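PDB 6XP8: TfuA domain-containing protein from Methanosarcina acetivorans, which takes part in peptide backbone thioamidation, probably alongside a YcaO enzyme. Local coordinates for residues G95-W100 with V196-Q201; G8-H13 with G74-G79. All blocks are in the same frame, centred on the assembly; numbering follows the deposited sequence.

Contact 1: G95-W100 with V196-Q201; sequences GKVYEW and VDIKRQ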
loop_
_atom_site.group_PDB
_atom_site.type_symbol
_atom_site.label_atom_id
_atom_site.label_comp_id
_atom_site.label_asym_id
_atom_site.label_seq_id
_atom_site.Cartn_x
_atom_site.Cartn_y
_atom_site.Cartn_z
ATOM N N GLY A 95 6.572 7.385 3.989
ATOM C CA GLY A 95 5.604 6.587 4.729
ATOM C C GLY A 95 6.204 5.386 5.433
ATOM O O GLY A 95 7.360 5.025 5.197
ATOM N N LYS A 96 5.392 4.756 6.280
ATOM C CA LYS A 96 5.839 3.649 7.138
ATOM C C LYS A 96 6.181 2.368 6.369
ATOM O O LYS A 96 7.160 1.684 6.702
ATOM C CB LYS A 96 4.803 3.356 8.237
ATOM C CG LYS A 96 4.489 4.532 9.166
ATOM C CD LYS A 96 5.596 4.845 10.167
ATOM C CE LYS A 96 5.105 5.795 11.252
ATOM N NZ LYS A 96 6.216 6.397 12.049
ATOM N N VAL A 97 5.389 2.049 5.343
ATOM C CA VAL A 97 5.615 0.837 4.542
ATOM C C VAL A 97 6.992 0.914 3.871
ATOM O O VAL A 97 7.755 -0.054 3.909
ATOM C CB VAL A 97 4.469 0.559 3.528
ATOM C CG1 VAL A 97 4.734 -0.715 2.741
ATOM C CG2 VAL A 97 3.131 0.425 4.245
ATOM N N TYR A 98 7.314 2.077 3.299
ATOM C CA TYR A 98 8.642 2.328 2.744
ATOM C C TYR A 98 9.745 2.129 3.793
ATOM O O TYR A 98 10.731 1.439 3.529
ATOM C CB TYR A 98 8.738 3.737 2.146
ATOM C CG TYR A 98 10.170 4.192 1.922
ATOM C CD1 TYR A 98 10.978 3.585 0.952
ATOM C CD2 TYR A 98 10.719 5.217 2.703
ATOM C CE1 TYR A 98 12.296 3.993 0.759
ATOM C CE2 TYR A 98 12.029 5.639 2.510
ATOM C CZ TYR A 98 12.809 5.026 1.545
ATOM O OH TYR A 98 14.106 5.455 1.363
ATOM N N GLU A 99 9.573 2.755 4.960
ATOM C CA GLU A 99 10.522 2.636 6.073
ATOM C C GLU A 99 10.777 1.181 6.473
ATOM O O GLU A 99 11.933 0.779 6.643
ATOM C CB GLU A 99 10.053 3.457 7.277
ATOM C CG GLU A 99 10.174 4.964 7.080
ATOM C CD GLU A 99 9.365 5.787 8.075
ATOM O OE1 GLU A 99 8.806 5.229 9.050
ATOM O OE2 GLU A 99 9.291 7.018 7.876
ATOM N N TRP A 100 9.704 0.399 6.597
ATOM C CA TRP A 100 9.818 -1.024 6.945
ATOM C C TRP A 100 10.570 -1.846 5.898
ATOM O O TRP A 100 11.383 -2.693 6.258
ATOM C CB TRP A 100 8.447 -1.643 7.229
ATOM C CG TRP A 100 7.744 -1.110 8.446
ATOM C CD1 TRP A 100 8.314 -0.726 9.631
ATOM C CD2 TRP A 100 6.333 -0.944 8.611
ATOM N NE1 TRP A 100 7.346 -0.314 10.514
ATOM C CE2 TRP A 100 6.121 -0.436 9.916
ATOM C CE3 TRP A 100 5.223 -1.161 7.776
ATOM C CZ2 TRP A 100 4.839 -0.141 10.410
ATOM C CZ3 TRP A 100 3.946 -0.869 8.267
ATOM C CH2 TRP A 100 3.770 -0.361 9.572
ATOM N N VAL A 196 -6.374 0.333 11.371
ATOM C CA VAL A 196 -5.196 1.165 11.151
ATOM C C VAL A 196 -4.842 0.956 9.678
ATOM O O VAL A 196 -4.167 -0.019 9.314
ATOM C CB VAL A 196 -4.023 0.794 12.088
ATOM C CG1 VAL A 196 -2.848 1.749 11.896
ATOM C CG2 VAL A 196 -4.467 0.788 13.550
ATOM N N ASP A 197 -5.352 1.862 8.848
ATOM C CA ASP A 197 -5.208 1.804 7.399
ATOM C C ASP A 197 -3.905 2.499 7.015
ATOM O O ASP A 197 -3.886 3.659 6.561
ATOM C CB ASP A 197 -6.436 2.437 6.719
ATOM C CG ASP A 197 -6.531 2.120 5.223
ATOM O OD1 ASP A 197 -5.528 1.690 4.599
ATOM O OD2 ASP A 197 -7.626 2.332 4.654
ATOM N N ILE A 198 -2.812 1.772 7.217
ATOM C CA ILE A 198 -1.476 2.318 6.993
ATOM C C ILE A 198 -1.218 2.611 5.515
ATOM O O ILE A 198 -0.519 3.571 5.194
ATOM C CB ILE A 198 -0.356 1.464 7.655
ATOM C CG1 ILE A 198 0.981 2.228 7.698
ATOM C CG2 ILE A 198 -0.183 0.101 6.989
ATOM C CD1 ILE A 198 0.965 3.468 8.572
ATOM N N LYS A 199 -1.800 1.802 4.630
ATOM C CA LYS A 199 -1.696 2.051 3.187
ATOM C C LYS A 199 -2.319 3.389 2.800
ATOM O O LYS A 199 -1.715 4.145 2.039
ATOM C CB LYS A 199 -2.307 0.913 2.376
ATOM C CG LYS A 199 -1.489 -0.367 2.422
ATOM C CD LYS A 199 -1.908 -1.292 1.291
ATOM C CE LYS A 199 -0.967 -1.219 0.107
ATOM N NZ LYS A 199 -1.435 -2.119 -0.988
ATOM N N ARG A 200 -3.499 3.689 3.349
ATOM C CA ARG A 200 -4.175 4.961 3.074
ATOM C C ARG A 200 -3.392 6.151 3.628
ATOM O O ARG A 200 -3.259 7.177 2.961
ATOM C CB ARG A 200 -5.588 4.955 3.661
ATOM C CG ARG A 200 -6.396 6.197 3.340
ATOM C CD ARG A 200 -7.752 6.180 4.029
ATOM N NE ARG A 200 -8.578 7.296 3.564
ATOM C CZ ARG A 200 -9.326 7.274 2.463
ATOM N NH1 ARG A 200 -9.378 6.185 1.700
ATOM N NH2 ARG A 200 -10.030 8.349 2.125
ATOM N N GLN A 201 -2.868 6.007 4.846
ATOM C CA GLN A 201 -2.126 7.095 5.485
ATOM C C GLN A 201 -0.829 7.366 4.746
ATOM O O GLN A 201 -0.464 8.521 4.541
ATOM C CB GLN A 201 -1.887 6.824 6.973
ATOM C CG GLN A 201 -3.187 6.897 7.776
ATOM C CD GLN A 201 -3.018 6.552 9.239
ATOM O OE1 GLN A 201 -2.348 5.573 9.589
ATOM N NE2 GLN A 201 -3.644 7.344 10.110
#
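Ile198 points its side chain from the start of helix 198-215 into the first turn of helix 96-102, where Lys96, Val97 and Trp100 receive it. With CG1 anti to its own backbone N (chi1 -166°), the longer branch reaches across to Lys96, and the two side chains cross at about a right angle. The end of that branch does the touching: Ile198 CD1 sits 3.7 Å from Lys96 CG and 3.9 Å from Lys96 CB. Lys96 therefore offers only the aliphatic base of its chain. Its CG stands beside the backbone N (chi1 -59°), the chain bends at the next bond, and the amine leads away from the contact. The indole of Trp100 comes in obliquely, its outer carbon CH2 lying 4.2 Å from Ile198 CG1. On one face of that indole sits the carbonyl Lys96 O, 3.2 Å above the plane and displaced toward the rim. The short branch of Ile198 turns to Val97 instead, CG2 to CG2 at 4.3 Å.

Two helix N-termini meet here. Helix 96-102 starts just past strand 92-93, an outermost strand of the parallel sheet, and helix 198-215 is the last in the chain. The carboxylate of Asp202, one turn beyond Ile198, accepts from the backbone N of both Lys96 and Val97, a polar tie beside the apolar one. The second helix has its own N-cap: Arg200 N donates to Asp197 OD1 over 3.1 Å, approaching from above the carboxylate plane, about 60° out of it. Asn130 of helix 128-140 donates to the same oxygen through ND2, and its OD1 accepts from Lys199 N, so this helix start is tied to a third helix.

Contact 2: G8-H13 with G74-G79; sequences GNSISH and GGASMG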
loop_
_atom_site.group_PDB
_atom_site.type_symbol
_atom_site.label_atom_id
_atom_site.label_comp_id
_atom_site.label_asym_id
_atom_site.label_seq_id
_atom_site.Cartn_x
_atom_site.Cartn_y
_atom_site.Cartn_z
ATOM N N GLY A 8 -5.553 4.260 -6.693
ATOM C CA GLY A 8 -6.890 3.697 -6.853
ATOM C C GLY A 8 -7.204 2.650 -5.809
ATOM O O GLY A 8 -8.363 2.520 -5.398
ATOM N N ASN A 9 -6.175 1.906 -5.388
ATOM C CA ASN A 9 -6.307 0.838 -4.389
ATOM C C ASN A 9 -6.150 1.372 -2.961
ATOM O O ASN A 9 -7.069 1.261 -2.154
ATOM C CB ASN A 9 -5.288 -0.293 -4.631
ATOM C CG ASN A 9 -5.322 -0.854 -6.049
ATOM O OD1 ASN A 9 -6.338 -0.790 -6.762
ATOM N ND2 ASN A 9 -4.209 -1.433 -6.457
ATOM N N SER A 10 -4.994 1.963 -2.665
ATOM C CA SER A 10 -4.667 2.431 -1.307
ATOM C C SER A 10 -5.479 3.670 -0.926
ATOM O O SER A 10 -5.784 3.898 0.251
ATOM C CB SER A 10 -3.170 2.718 -1.198
ATOM O OG SER A 10 -2.424 1.538 -1.445
ATOM N N ILE A 11 -5.801 4.464 -1.942
ATOM C CA ILE A 11 -6.736 5.581 -1.846
ATOM C C ILE A 11 -7.423 5.688 -3.208
ATOM O O ILE A 11 -6.788 5.502 -4.252
ATOM C CB ILE A 11 -6.041 6.906 -1.407
ATOM C CG1 ILE A 11 -7.085 7.982 -1.055
ATOM C CG2 ILE A 11 -5.027 7.391 -2.446
ATOM C CD1 ILE A 11 -6.566 9.128 -0.207
ATOM N N SER A 12 -8.721 5.968 -3.195
ATOM C CA SER A 12 -9.474 6.134 -4.433
ATOM C C SER A 12 -9.090 7.435 -5.132
ATOM O O SER A 12 -8.580 8.369 -4.494
ATOM C CB SER A 12 -10.979 6.089 -4.158
ATOM O OG SER A 12 -11.395 7.223 -3.417
ATOM N N HIS A 13 -9.322 7.485 -6.443
ATOM C CA HIS A 13 -9.119 8.708 -7.228
ATOM C C HIS A 13 -9.987 9.834 -6.664
ATOM O O HIS A 13 -9.534 10.964 -6.556
ATOM C CB HIS A 13 -9.445 8.467 -8.703
ATOM C CG HIS A 13 -8.435 7.627 -9.427
ATOM N ND1 HIS A 13 -8.357 7.590 -10.802
ATOM C CD2 HIS A 13 -7.456 6.806 -8.973
ATOM C CE1 HIS A 13 -7.384 6.774 -11.166
ATOM N NE2 HIS A 13 -6.818 6.288 -10.074
ATOM N N GLY A 74 7.612 7.425 -4.235
ATOM C CA GLY A 74 6.890 6.185 -3.974
ATOM C C GLY A 74 6.560 5.974 -2.515
ATOM O O GLY A 74 7.317 6.379 -1.635
ATOM N N GLY A 75 5.415 5.340 -2.269
ATOM C CA GLY A 75 5.031 4.886 -0.939
ATOM C C GLY A 75 3.794 4.010 -0.957
ATOM O O GLY A 75 3.185 3.783 -2.021
ATOM N N ALA A 76 3.431 3.530 0.235
ATOM C CA ALA A 76 2.211 2.736 0.520
ATOM C C ALA A 76 2.219 1.287 0.019
ATOM O O ALA A 76 2.013 0.353 0.804
ATOM C CB ALA A 76 0.939 3.464 0.078
ATOM N N SER A 77 2.452 1.109 -1.279
ATOM C CA SER A 77 2.266 -0.185 -1.921
ATOM C C SER A 77 3.426 -0.486 -2.871
ATOM O O SER A 77 4.564 -0.600 -2.410
ATOM C CB SER A 77 0.908 -0.209 -2.629
ATOM O OG SER A 77 0.471 -1.539 -2.856
ATOM N N MET A 78 3.157 -0.612 -4.176
ATOM C CA MET A 78 4.237 -0.776 -5.163
ATOM C C MET A 78 5.268 0.357 -5.069
ATOM O O MET A 78 6.469 0.125 -5.234
ATOM C CB MET A 78 3.697 -0.934 -6.598
ATOM C CG MET A 78 4.774 -1.037 -7.682
ATOM S SD MET A 78 5.950 -2.395 -7.453
ATOM C CE MET A 78 5.223 -3.676 -8.471
ATOM N N GLY A 79 4.803 1.571 -4.775
ATOM C CA GLY A 79 5.708 2.709 -4.608
ATOM C C GLY A 79 6.662 2.547 -3.436
ATOM O O GLY A 79 7.817 2.974 -3.505
#
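No ring, amide or carboxylate lies in the touching surface between Ser10 and the pair Ala76 and Ser77, so there are no stacked faces or edges across it. The flat group beside it is the carboxylate of Asp48, which takes a hydrogen bond from Ser10 OG with one oxygen and from Asn9 N with the other. What crosses the contact is a hydroxyl oxygen against two carbons. Ser10 OG lies 3.9 Å from Ser77 CB and 4.2 Å from Ala76 CB, brought there by a chi1 of -61° that sets it beside its own backbone N. Ser77 swings its hydroxyl elsewhere, anti to its backbone N, toward the amine of Lys199.

Residues 74-79 join strand 71-74 to helix 78-86 through a classic gamma turn: Ser77 N donates to Gly75 O over 2.9 Å, and Ala76 at the centre has a positive phi of 73° that turns its methyl toward the facing loop. Both loops leave the C-terminal ends of parallel strands, as does Asp48 after strand 43-46. The chain changes direction across the sheet between strands 3-6 and 43-46, a topological switch point where alpha/beta folds of this kind often place binding crevices.

The three touching residues are buried, and no hydrogen bond joins the two segments. Each buried hydroxyl is satisfied instead by a third residue, Asp48 for Ser10 and Lys199 for Ser77, which leaves carbon-oxygen packing between them.

Lys199 joins the two contacts, whose centres are about 10 Å apart: its amine probably hydrogen-bonds to the hydroxyl of Ser77, NZ to OG at 2.7 Å, while its carbonyl O packs against Ala76 CB. Thus helix 198-215 serves both, its Ile198 side pressing on helix 96-102 in contact 1 and its Lys199 touching both segments of contact 2. Contact 2 is fully buried, at the strand ends of the sheet; contact 1 is only partly so, with Lys96 exposed. Their chemistry differs accordingly: aliphatic and indole carbons against a branched side chain in the first, serine hydroxyls served by charged groups in the second.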